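Local coordinates for protein tannase (Fusobacterium nucleatum subsp. nucleatum ATCC 25586, PDB 6YQ4) that acts as a tannase with detoxicant activity against gallotannins, probably by hydrolysing them, and binds a magnesium ion, at residues K18-N23 with S100-L105; A141-L146 with N158-N163; T282-N287 with K458-G463; N312-L315 with D320-Q323; N367-K372 with K419-M424. All blocks are in the same frame, centred on the assembly; numbering follows the deposited sequence.

Contact 1: K18-N23 with S100-L105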
# COMPACT_ATOMS: atom_id res chain seq x y z
N LYS A 18 -22.07 20.86 3.26
CA LYS A 18 -21.61 20.38 4.55
C LYS A 18 -20.51 21.30 5.06
O LYS A 18 -20.09 22.25 4.38
CB LYS A 18 -21.15 18.92 4.46
CG LYS A 18 -22.28 17.95 4.11
CD LYS A 18 -21.84 16.51 3.98
CE LYS A 18 -23.07 15.59 3.94
NZ LYS A 18 -22.83 14.21 4.51
N GLU A 19 -20.05 21.04 6.28
CA GLU A 19 -19.01 21.85 6.90
C GLU A 19 -18.39 21.07 8.05
O GLU A 19 -18.95 20.07 8.52
CB GLU A 19 -19.55 23.19 7.41
CG GLU A 19 -20.69 23.05 8.41
CD GLU A 19 -21.13 24.39 8.98
OE1 GLU A 19 -20.57 25.42 8.57
OE2 GLU A 19 -22.03 24.40 9.84
N ILE A 20 -17.22 21.53 8.48
CA ILE A 20 -16.54 20.95 9.62
C ILE A 20 -15.56 22.00 10.13
O ILE A 20 -14.99 22.77 9.35
CB ILE A 20 -15.83 19.62 9.25
CG1 ILE A 20 -15.23 18.97 10.49
CG2 ILE A 20 -14.76 19.83 8.19
CD1 ILE A 20 -14.48 17.71 10.20
N LYS A 21 -15.38 22.04 11.45
CA LYS A 21 -14.46 22.94 12.12
C LYS A 21 -13.34 22.09 12.71
O LYS A 21 -13.61 21.14 13.45
CB LYS A 21 -15.16 23.75 13.21
CG LYS A 21 -16.53 24.35 12.81
CD LYS A 21 -17.70 23.37 13.03
CE LYS A 21 -18.81 23.55 11.97
NZ LYS A 21 -19.74 22.37 11.87
N ILE A 22 -12.10 22.41 12.38
CA ILE A 22 -10.98 21.58 12.83
C ILE A 22 -10.50 22.00 14.22
O ILE A 22 -10.41 21.17 15.13
CB ILE A 22 -9.85 21.61 11.77
CG1 ILE A 22 -9.41 23.04 11.41
CG2 ILE A 22 -10.32 20.92 10.52
CD1 ILE A 22 -8.11 23.51 12.07
N ASN A 23 -10.20 23.29 14.40
CA ASN A 23 -9.93 23.87 15.71
C ASN A 23 -10.54 25.25 15.86
O ASN A 23 -10.59 25.76 16.98
CB ASN A 23 -8.41 23.96 16.00
CG ASN A 23 -7.69 22.62 15.88
OD1 ASN A 23 -7.50 22.09 14.79
ND2 ASN A 23 -7.26 22.09 17.02
N SER A 100 -7.37 12.81 6.67
CA SER A 100 -6.63 13.22 5.48
C SER A 100 -7.49 13.99 4.49
O SER A 100 -6.99 14.88 3.79
CB SER A 100 -5.99 11.99 4.83
OG SER A 100 -6.97 11.18 4.23
N LEU A 101 -8.79 13.65 4.41
CA LEU A 101 -9.68 14.34 3.48
C LEU A 101 -10.02 15.73 3.98
O LEU A 101 -10.10 16.68 3.19
CB LEU A 101 -10.97 13.53 3.29
CG LEU A 101 -10.91 12.22 2.49
CD1 LEU A 101 -10.17 11.11 3.25
CD2 LEU A 101 -12.32 11.79 2.11
N THR A 102 -10.26 15.87 5.29
CA THR A 102 -10.44 17.19 5.88
C THR A 102 -9.19 18.04 5.70
O THR A 102 -9.27 19.24 5.41
CB THR A 102 -10.76 17.07 7.37
OG1 THR A 102 -11.98 16.33 7.56
CG2 THR A 102 -10.87 18.45 8.00
N TYR A 103 -8.02 17.44 5.91
CA TYR A 103 -6.76 18.13 5.67
C TYR A 103 -6.67 18.59 4.22
O TYR A 103 -6.35 19.75 3.94
CB TYR A 103 -5.58 17.22 6.03
CG TYR A 103 -4.37 18.00 6.48
CD1 TYR A 103 -3.57 18.67 5.55
CD2 TYR A 103 -4.04 18.11 7.84
CE1 TYR A 103 -2.48 19.44 5.95
CE2 TYR A 103 -2.94 18.86 8.24
CZ TYR A 103 -2.17 19.53 7.29
OH TYR A 103 -1.08 20.28 7.67
N ALA A 104 -7.00 17.69 3.28
CA ALA A 104 -6.94 18.02 1.87
C ALA A 104 -7.85 19.21 1.54
O ALA A 104 -7.43 20.16 0.87
CB ALA A 104 -7.31 16.80 1.03
N LEU A 105 -9.08 19.19 2.04
CA LEU A 105 -10.02 20.28 1.76
C LEU A 105 -9.52 21.60 2.31
O LEU A 105 -9.69 22.65 1.66
CB LEU A 105 -11.40 19.96 2.32
CG LEU A 105 -12.26 18.99 1.51
CD1 LEU A 105 -13.48 18.60 2.33
CD2 LEU A 105 -12.67 19.59 0.16
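No flat group takes part where Ile20 and Ile22 meet Thr102; the contact is made of methyl groups and one hydroxyl. The one ring in these segments, that of Tyr103, takes no part and meets the ring of Phe486, with the two planes at about 25°. Ile20 and Thr102 meet end to end. Ile20 CG1 stands anti to the backbone N (chi1 -175°), and the chain runs straight on, which brings CD1 to 3.9 Å from Thr102 OG1. That is a nonpolar approach to an oxygen already engaged, because Thr102 OG1 is hydrogen-bonded to Gly91 O. The other branch of Ile20 takes part too: its CG2 lies 4.1 Å from Thr102 CG2. Ile22 runs alongside Thr102, pointing the other way, and its CG2 comes to 3.6 Å from Thr102 CG2. Thr102 CG2 thus sits against both isoleucines, and OG1 keeps its bond to Gly91 O while Ile20 CD1 lies beside it. Ile22 is poorly ordered, so its part is less certain. The strand 16-21 is an outermost strand of the large mixed sheet and pairs with strand 26-36. Helix 100-106 reaches it with Thr102, while Leu101 and Ala104 pack on strands 73-76 and 110-114 of the same sheet.

Contact 2: A141-L146 with N158-N163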
# COMPACT_ATOMS: atom_id res chain seq x y z
N ALA A 141 -10.93 2.28 -12.53
CA ALA A 141 -12.23 2.69 -13.05
C ALA A 141 -12.69 4.01 -12.46
O ALA A 141 -13.36 4.79 -13.16
CB ALA A 141 -13.25 1.60 -12.75
N ALA A 142 -12.38 4.29 -11.20
CA ALA A 142 -12.77 5.58 -10.63
C ALA A 142 -11.92 6.71 -11.21
O ALA A 142 -12.45 7.79 -11.50
CB ALA A 142 -12.68 5.55 -9.10
N VAL A 143 -10.62 6.48 -11.41
CA VAL A 143 -9.78 7.46 -12.10
C VAL A 143 -10.35 7.77 -13.47
O VAL A 143 -10.45 8.94 -13.88
CB VAL A 143 -8.33 6.95 -12.21
CG1 VAL A 143 -7.48 7.89 -13.09
CG2 VAL A 143 -7.70 6.87 -10.86
N ARG A 144 -10.74 6.73 -14.21
CA ARG A 144 -11.27 6.96 -15.55
C ARG A 144 -12.52 7.83 -15.49
O ARG A 144 -12.70 8.73 -16.33
CB ARG A 144 -11.55 5.61 -16.21
CG ARG A 144 -10.29 4.80 -16.38
CD ARG A 144 -10.50 3.49 -17.10
NE ARG A 144 -9.25 2.92 -17.56
CZ ARG A 144 -8.85 2.91 -18.83
NH1 ARG A 144 -9.61 3.46 -19.78
NH2 ARG A 144 -7.70 2.35 -19.15
N TYR A 145 -13.37 7.61 -14.48
CA TYR A 145 -14.50 8.49 -14.22
C TYR A 145 -14.06 9.93 -14.00
O TYR A 145 -14.67 10.86 -14.53
CB TYR A 145 -15.28 7.98 -13.00
CG TYR A 145 -16.46 8.84 -12.60
CD1 TYR A 145 -17.75 8.50 -13.02
CD2 TYR A 145 -16.28 9.97 -11.81
CE1 TYR A 145 -18.82 9.28 -12.67
CE2 TYR A 145 -17.36 10.75 -11.45
CZ TYR A 145 -18.63 10.40 -11.88
OH TYR A 145 -19.70 11.18 -11.53
N LEU A 146 -13.00 10.13 -13.21
CA LEU A 146 -12.47 11.48 -13.00
C LEU A 146 -12.05 12.14 -14.30
O LEU A 146 -12.35 13.32 -14.52
CB LEU A 146 -11.30 11.44 -12.03
CG LEU A 146 -11.65 10.99 -10.62
CD1 LEU A 146 -10.44 11.18 -9.71
CD2 LEU A 146 -12.85 11.74 -10.11
N ASN A 158 -5.41 15.92 -14.33
CA ASN A 158 -4.01 15.64 -14.61
C ASN A 158 -3.14 15.69 -13.38
O ASN A 158 -1.92 15.53 -13.49
CB ASN A 158 -3.47 16.63 -15.63
CG ASN A 158 -4.21 16.55 -16.93
OD1 ASN A 158 -4.17 15.52 -17.60
ND2 ASN A 158 -4.90 17.62 -17.30
N LYS A 159 -3.74 15.93 -12.21
CA LYS A 159 -2.99 16.03 -10.96
C LYS A 159 -3.72 15.24 -9.87
O LYS A 159 -4.15 15.78 -8.85
CB LYS A 159 -2.77 17.49 -10.59
CG LYS A 159 -1.84 18.17 -11.55
CD LYS A 159 -1.14 19.34 -10.94
CE LYS A 159 -0.78 20.34 -12.02
NZ LYS A 159 0.64 20.74 -11.92
N ILE A 160 -3.83 13.93 -10.10
CA ILE A 160 -4.42 13.01 -9.14
C ILE A 160 -3.30 12.48 -8.25
O ILE A 160 -2.34 11.88 -8.74
CB ILE A 160 -5.15 11.86 -9.85
CG1 ILE A 160 -6.42 12.36 -10.55
CG2 ILE A 160 -5.50 10.76 -8.87
CD1 ILE A 160 -7.09 11.30 -11.41
N ILE A 161 -3.42 12.69 -6.94
CA ILE A 161 -2.48 12.13 -5.98
C ILE A 161 -3.18 11.00 -5.25
O ILE A 161 -4.12 11.23 -4.47
CB ILE A 161 -1.94 13.17 -4.99
CG1 ILE A 161 -1.40 14.38 -5.74
CG2 ILE A 161 -0.85 12.51 -4.07
CD1 ILE A 161 -2.40 15.51 -5.90
N SER A 162 -2.71 9.78 -5.48
CA SER A 162 -3.19 8.60 -4.78
C SER A 162 -2.61 8.53 -3.37
O SER A 162 -1.46 8.91 -3.15
CB SER A 162 -2.78 7.35 -5.56
OG SER A 162 -3.51 6.22 -5.17
N ASN A 163 -3.42 8.03 -2.42
CA ASN A 163 -2.98 7.71 -1.06
C ASN A 163 -3.59 6.38 -0.59
O ASN A 163 -4.71 6.02 -0.96
CB ASN A 163 -3.34 8.83 -0.08
CG ASN A 163 -2.55 8.75 1.23
OD1 ASN A 163 -1.35 8.45 1.23
ND2 ASN A 163 -3.23 9.00 2.35
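Leu146 N donates to Ala142 O at 2.9 Å, one of the helical bonds that fix the backbone from which Leu146 reaches Ile160. No polar bond spans the contact itself. The family points to an alpha/beta-hydrolase fold. Helix 134-148 follows strand 110-114 and leads on to strand 160-163, both parallel members of the sheet, so the contact belongs to a beta-alpha-beta crossover, with strand 73-76 lying between the two. Val143 and Leu146 are one turn apart on the helix and both point at the strand. Ile160 is the one strand residue that answers them. It meets each of them at a slant and touches both with its terminal methyl. Ile160 CG1 is anti to the carbonyl carbon (chi1 -70°), and the second torsion is extended, which carries CD1 well out from the sheet toward the helix. All three residues are buried. Phe75 of strand 73-76 touches each of them and widens the apolar layer. On the far side of the helix Arg144 makes a salt bridge with Asp198. The chain between the segments carries Asp150, Met153 and Gly155, which bind the magnesium ion. The side chain of Leu146 is about 4 Å from that of Met153 and about 8 Å from the ion. Beyond strand 160-163 the sequence fits a nucleophile elbow, which is unconfirmed. In the contact, Ile160 CD1 lies 3.8 Å from Val143 CG1 and likewise 3.8 Å from Leu146 CD1.

Contact 3: T282-N287 with K458-G463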
# COMPACT_ATOMS: atom_id res chain seq x y z
N THR A 282 20.58 -0.77 -8.42
CA THR A 282 21.75 0.04 -8.11
C THR A 282 21.36 1.14 -7.15
O THR A 282 20.25 1.67 -7.21
CB THR A 282 22.33 0.67 -9.37
OG1 THR A 282 21.32 1.46 -9.99
CG2 THR A 282 22.82 -0.40 -10.35
N ASP A 283 22.28 1.48 -6.25
CA ASP A 283 22.03 2.62 -5.37
C ASP A 283 22.27 3.95 -6.09
O ASP A 283 22.38 3.99 -7.32
CB ASP A 283 22.89 2.52 -4.12
CG ASP A 283 24.39 2.64 -4.41
OD1 ASP A 283 24.77 2.98 -5.56
OD2 ASP A 283 25.18 2.39 -3.47
N ASP A 284 22.38 5.03 -5.32
CA ASP A 284 22.58 6.37 -5.87
C ASP A 284 23.84 6.47 -6.71
O ASP A 284 23.91 7.30 -7.62
CB ASP A 284 22.68 7.36 -4.72
CG ASP A 284 21.50 8.24 -4.65
OD1 ASP A 284 20.61 8.05 -5.50
OD2 ASP A 284 21.49 9.12 -3.77
N GLY A 285 24.86 5.70 -6.38
CA GLY A 285 26.12 5.82 -7.07
C GLY A 285 26.26 4.94 -8.29
O GLY A 285 27.34 4.94 -8.89
N GLY A 286 25.21 4.22 -8.68
CA GLY A 286 25.35 3.18 -9.69
C GLY A 286 25.99 1.91 -9.19
O GLY A 286 26.37 1.05 -10.00
N ASN A 287 26.15 1.77 -7.89
CA ASN A 287 26.71 0.55 -7.31
C ASN A 287 25.61 -0.50 -7.19
O ASN A 287 24.53 -0.23 -6.65
CB ASN A 287 27.33 0.87 -5.96
CG ASN A 287 28.41 1.96 -6.06
OD1 ASN A 287 29.16 2.04 -7.04
ND2 ASN A 287 28.46 2.83 -5.05
N LYS A 458 13.75 0.43 -7.43
CA LYS A 458 13.29 0.20 -8.79
C LYS A 458 12.78 1.48 -9.40
O LYS A 458 13.07 1.78 -10.57
CB LYS A 458 12.22 -0.89 -8.78
CG LYS A 458 11.68 -1.24 -10.12
CD LYS A 458 12.74 -1.89 -10.97
CE LYS A 458 12.20 -2.12 -12.37
NZ LYS A 458 13.30 -2.35 -13.39
N LEU A 459 12.07 2.30 -8.62
CA LEU A 459 11.57 3.56 -9.17
C LEU A 459 12.71 4.56 -9.41
O LEU A 459 12.72 5.27 -10.43
CB LEU A 459 10.53 4.15 -8.23
CG LEU A 459 9.24 3.38 -8.03
CD1 LEU A 459 8.62 3.71 -6.67
CD2 LEU A 459 8.27 3.72 -9.15
N LYS A 460 13.65 4.66 -8.48
CA LYS A 460 14.81 5.53 -8.70
C LYS A 460 15.61 5.09 -9.92
O LYS A 460 16.04 5.93 -10.73
CB LYS A 460 15.69 5.53 -7.46
CG LYS A 460 15.03 6.11 -6.24
CD LYS A 460 15.96 6.09 -5.06
CE LYS A 460 16.89 7.30 -5.06
NZ LYS A 460 16.53 8.14 -3.89
N ASN A 461 15.83 3.78 -10.06
CA ASN A 461 16.64 3.29 -11.17
C ASN A 461 15.98 3.57 -12.51
O ASN A 461 16.66 3.57 -13.54
CB ASN A 461 16.90 1.79 -11.00
CG ASN A 461 17.89 1.48 -9.86
OD1 ASN A 461 18.09 0.33 -9.52
ND2 ASN A 461 18.51 2.51 -9.30
N SER A 462 14.66 3.81 -12.49
CA SER A 462 13.86 4.11 -13.66
C SER A 462 13.60 5.60 -13.85
O SER A 462 12.81 5.97 -14.71
CB SER A 462 12.51 3.37 -13.62
OG SER A 462 12.66 2.02 -13.21
N GLY A 463 14.26 6.46 -13.08
CA GLY A 463 14.21 7.88 -13.37
C GLY A 463 13.07 8.64 -12.74
O GLY A 463 12.82 9.79 -13.15
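Asn461 turns CG anti to its carbonyl carbon (chi1 -72°), and this points its amide from the last turn of helix 450-461 at the backbone of Thr282. With chi2 at 172°, OD1 and ND2 face two different atoms of that one residue. Thr282 N donates to Asn461 OD1 at 2.9 Å, nearly straight at 170°. Asn461 ND2 donates to Thr282 O at 2.8 Å. The acceptor of this second bond lies in the amide plane of Asn461. In each bond the donor is moderately tilted from the carbonyl plane of its acceptor. Thr282 OG1 is also close, 3.1 Å from Asn461 ND2, but the angle is poor for a bond. Beyond Thr282 the loop folds back in a type I turn from Asp283 to Gly286. Asp283 OD1 accepts from Gly285 N and from Asn287 N, which come from opposite faces of the carboxylate. The first of these bonds makes an Asx turn. The helix ends in a Schellman motif with Gly463 at positive phi. The Lys460 chain is bent at its third and fourth torsions. Its CE, not the ammonium, comes nearest: CE is 3.8 Å from Asp284 OD1 and NZ 4.4 Å, too far for a salt bridge. The contact lies at the surface, so the charge attraction is probably weak. The paired amide bonds do the joining, as one side chain serves both polar backbone atoms of Thr282.

Contact 4: N312-L315 with D320-Q323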
# COMPACT_ATOMS: atom_id res chain seq x y z
N ASN A 312 19.40 8.68 13.17
CA ASN A 312 20.02 10.00 13.32
C ASN A 312 19.01 11.13 13.26
O ASN A 312 19.19 12.15 13.93
CB ASN A 312 21.09 10.19 12.26
CG ASN A 312 22.38 9.60 12.67
OD1 ASN A 312 22.66 9.50 13.88
ND2 ASN A 312 23.18 9.17 11.70
N ARG A 313 17.94 10.97 12.48
CA ARG A 313 16.86 11.95 12.53
C ARG A 313 16.20 11.93 13.90
O ARG A 313 15.91 12.99 14.47
CB ARG A 313 15.84 11.68 11.43
CG ARG A 313 14.58 12.55 11.50
CD ARG A 313 13.83 12.50 10.16
NE ARG A 313 14.55 13.23 9.11
CZ ARG A 313 15.17 12.66 8.07
NH1 ARG A 313 15.80 13.41 7.17
NH2 ARG A 313 15.17 11.34 7.93
N ALA A 314 15.99 10.74 14.46
CA ALA A 314 15.38 10.64 15.78
C ALA A 314 16.21 11.37 16.82
O ALA A 314 15.68 12.14 17.63
CB ALA A 314 15.21 9.17 16.17
N LEU A 315 17.53 11.15 16.81
CA LEU A 315 18.42 11.86 17.72
C LEU A 315 18.25 13.38 17.59
O LEU A 315 18.10 14.08 18.59
CB LEU A 315 19.86 11.45 17.46
CG LEU A 315 20.21 10.04 17.94
CD1 LEU A 315 21.66 9.68 17.63
CD2 LEU A 315 19.92 9.91 19.43
N ASP A 320 13.92 8.74 21.63
CA ASP A 320 14.65 7.67 22.29
C ASP A 320 15.11 6.64 21.26
O ASP A 320 14.32 6.16 20.45
CB ASP A 320 13.76 7.02 23.35
CG ASP A 320 14.50 5.99 24.19
OD1 ASP A 320 13.97 4.87 24.36
OD2 ASP A 320 15.61 6.29 24.67
N ILE A 321 16.40 6.32 21.28
CA ILE A 321 16.91 5.19 20.52
C ILE A 321 17.40 4.07 21.43
O ILE A 321 17.67 2.97 20.93
CB ILE A 321 18.03 5.61 19.54
CG1 ILE A 321 19.31 5.98 20.28
CG2 ILE A 321 17.56 6.75 18.63
CD1 ILE A 321 20.50 6.14 19.37
N SER A 322 17.49 4.33 22.73
CA SER A 322 17.96 3.45 23.80
C SER A 322 17.83 1.95 23.54
O SER A 322 18.84 1.24 23.48
CB SER A 322 17.20 3.83 25.08
OG SER A 322 17.00 2.72 25.93
N GLN A 323 16.60 1.46 23.37
CA GLN A 323 16.36 0.04 23.15
C GLN A 323 17.18 -0.55 22.01
O GLN A 323 17.38 -1.76 21.99
CB GLN A 323 14.87 -0.18 22.85
CG GLN A 323 13.96 0.81 23.56
CD GLN A 323 12.60 0.92 22.91
OE1 GLN A 323 12.15 0.01 22.21
NE2 GLN A 323 11.92 2.05 23.14
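Leu315 lays its two methyl groups against the end of Ile321, and the two side chains cross at about a right angle. Leu315 CD2 does most of the touching. It lies 3.8 Å from Ile321 CD1 and 4.0 Å from Ile321 CG2, so it touches both branches of the isoleucine. Leu315 CD1 reaches Ile321 CD1 at 4.1 Å. A lighter touch comes from Ala314, whose CB is 4.2 Å from Ile321 CG2. Ile321 can meet both residues because its branches part. CG1 lies between the backbone N and the carbonyl carbon (chi1 71°) and carries CD1 to the leucine, while CG2, anti to the carbonyl carbon, faces Ala314 as well. The contact joins the end of helix 298-316 to the loop that follows it, a few residues further along the chain. It is local packing, where the chain turns back beside its own helix. Trp472 touches both Ala314 and Ile321 and also donates a hydrogen bond from NE1 to Asp320 O. Phe328 and Ile330 of strand 328-330 pack on Ile321 too. No hydrogen bond or charge pair crosses between the segments. The joining between them is therefore apolar packing, in which the leucine methyls fit against the isoleucine branches, and the polar tie of the loop at Asp320 O runs to Trp472, outside both segments.

Contact 5: N367-K372 with K419-M424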
# COMPACT_ATOMS: atom_id res chain seq x y z
N ASN A 367 -6.05 -15.50 0.68
CA ASN A 367 -7.46 -15.22 0.42
C ASN A 367 -7.64 -14.24 -0.73
O ASN A 367 -8.64 -14.34 -1.45
CB ASN A 367 -8.10 -14.69 1.70
CG ASN A 367 -9.60 -14.64 1.60
OD1 ASN A 367 -10.16 -13.61 1.26
ND2 ASN A 367 -10.25 -15.76 1.87
N LEU A 368 -6.69 -13.30 -0.94
CA LEU A 368 -6.78 -12.37 -2.08
C LEU A 368 -6.70 -13.11 -3.41
O LEU A 368 -7.35 -12.70 -4.38
CB LEU A 368 -5.69 -11.29 -2.00
CG LEU A 368 -5.29 -10.46 -3.25
CD1 LEU A 368 -6.41 -9.53 -3.66
CD2 LEU A 368 -3.94 -9.65 -3.07
N PHE A 369 -5.93 -14.20 -3.48
CA PHE A 369 -5.68 -14.92 -4.72
C PHE A 369 -6.60 -16.12 -4.91
O PHE A 369 -6.34 -16.94 -5.80
CB PHE A 369 -4.21 -15.37 -4.79
CG PHE A 369 -3.25 -14.24 -5.11
CD1 PHE A 369 -3.37 -13.53 -6.29
CD2 PHE A 369 -2.30 -13.84 -4.20
CE1 PHE A 369 -2.54 -12.48 -6.56
CE2 PHE A 369 -1.43 -12.81 -4.47
CZ PHE A 369 -1.56 -12.11 -5.66
N GLY A 370 -7.68 -16.24 -4.14
CA GLY A 370 -8.77 -17.09 -4.57
C GLY A 370 -9.40 -16.58 -5.86
O GLY A 370 -8.94 -15.57 -6.40
N ASP A 371 -10.41 -17.26 -6.37
CA ASP A 371 -11.14 -16.78 -7.54
C ASP A 371 -12.63 -17.01 -7.31
O ASP A 371 -13.08 -17.25 -6.18
CB ASP A 371 -10.58 -17.42 -8.82
CG ASP A 371 -10.74 -18.94 -8.86
OD1 ASP A 371 -11.49 -19.49 -8.02
OD2 ASP A 371 -10.11 -19.60 -9.72
N LYS A 372 -13.42 -16.94 -8.39
CA LYS A 372 -14.88 -16.94 -8.28
C LYS A 372 -15.39 -18.13 -7.48
O LYS A 372 -16.43 -18.05 -6.83
CB LYS A 372 -15.54 -16.93 -9.67
CG LYS A 372 -14.97 -15.86 -10.62
CD LYS A 372 -15.81 -15.72 -11.90
CE LYS A 372 -15.49 -14.42 -12.67
NZ LYS A 372 -16.45 -14.18 -13.79
N LYS A 419 0.80 -11.28 -11.50
CA LYS A 419 1.47 -10.14 -12.13
C LYS A 419 0.70 -8.85 -11.92
O LYS A 419 1.27 -7.83 -11.48
CB LYS A 419 1.65 -10.40 -13.63
CG LYS A 419 2.36 -9.24 -14.30
CD LYS A 419 2.22 -9.26 -15.83
CE LYS A 419 2.54 -7.86 -16.39
NZ LYS A 419 2.72 -7.86 -17.85
N MET A 420 -0.60 -8.87 -12.21
CA MET A 420 -1.41 -7.65 -12.15
C MET A 420 -1.48 -7.03 -10.76
O MET A 420 -1.94 -5.88 -10.65
CB MET A 420 -2.83 -7.93 -12.62
CG MET A 420 -2.98 -7.91 -14.14
SD MET A 420 -4.71 -8.18 -14.60
CE MET A 420 -4.65 -9.95 -14.76
N MET A 421 -1.07 -7.75 -9.71
CA MET A 421 -1.09 -7.19 -8.36
C MET A 421 0.26 -6.65 -7.95
O MET A 421 0.37 -6.13 -6.84
CB MET A 421 -1.55 -8.23 -7.32
CG MET A 421 -2.95 -8.77 -7.51
SD MET A 421 -4.16 -7.44 -7.57
CE MET A 421 -3.78 -6.47 -6.07
N ASN A 422 1.29 -6.78 -8.79
CA ASN A 422 2.66 -6.47 -8.39
C ASN A 422 3.26 -5.31 -9.18
O ASN A 422 3.60 -5.48 -10.36
CB ASN A 422 3.55 -7.70 -8.53
CG ASN A 422 4.93 -7.47 -7.92
OD1 ASN A 422 5.21 -6.40 -7.38
ND2 ASN A 422 5.78 -8.48 -7.99
N PRO A 423 3.43 -4.13 -8.57
CA PRO A 423 4.01 -2.99 -9.31
C PRO A 423 5.37 -3.29 -9.92
O PRO A 423 5.73 -2.64 -10.91
CB PRO A 423 4.12 -1.90 -8.24
CG PRO A 423 3.30 -2.26 -7.18
CD PRO A 423 3.11 -3.77 -7.19
N MET A 424 6.12 -4.25 -9.37
CA MET A 424 7.46 -4.55 -9.90
C MET A 424 7.45 -4.86 -11.39
O MET A 424 8.35 -4.45 -12.12
CB MET A 424 8.09 -5.71 -9.13
CG MET A 424 8.34 -5.39 -7.67
SD MET A 424 9.42 -3.96 -7.45
CE MET A 424 10.94 -4.69 -8.02
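Phe369 and Met421 lie alongside each other, pointing opposite ways, and the ring meets the methionine obliquely. In this protein of probable alpha/beta-hydrolase fold, the contact joins the ends of two helices: Phe369 is the first residue to leave helix 364-368, and Met421 follows helix 415-420. CE1 and CZ of Phe369 do the touching. Met421 CG lies 3.9 Å from Phe369 CE1 and 4.1 Å from Phe369 CZ. Met421 then bends at both its second and third torsions (chi2 -55°), so the chain curls rather than running straight. This carries CE to Leu368, where Met421 CE and Leu368 CD2 are 4.4 Å apart. Leu368 also lies over one face of its neighbour's ring, near the rim. Its CD2 stands 4.2 Å above the plane of Phe369. One methyl of Leu368 is thus near both the ring and the methionine. All three residues are buried, and no polar bond crosses between the segments. Leu212 of helix 212-223 packs on Leu368 and Phe369, and Leu171 and Leu174 of helix 167-177 pack on Met421. The ring of Phe369 also meets that of Phe379. The contact thus joins parts of several helices in the interior, away from the magnesium site. Just after Met421 the chain makes an Asx turn. Asn422 ND2 is hydrogen-bonded to Glu213 and Asn211, while Asn422 OD1 accepts from Met424 N at 3.1 Å, with the donor well above the carbonyl plane.

In the fold
Contacts 2, 4 and 5 are buried and apolar, contact 1 is partly buried, and contact 3 lies at the surface. Contacts 1 and 2 both involve the large mixed sheet. Contact 1 reaches its outermost strand 16-21, and contact 2 packs a helix on an inner strand near the magnesium site. Contact 3 is the one whose segments are joined by hydrogen bonds. Contacts 4 and 5 are on opposite sides of the chain's centre, about 38 Å apart between centres. Contact 4 is local to one helix and its loop, whereas contact 5 joins two helix ends far apart in sequence. Contacts 3 and 5 touch, with Lys458 CB 4.1 Å from Met424 CE.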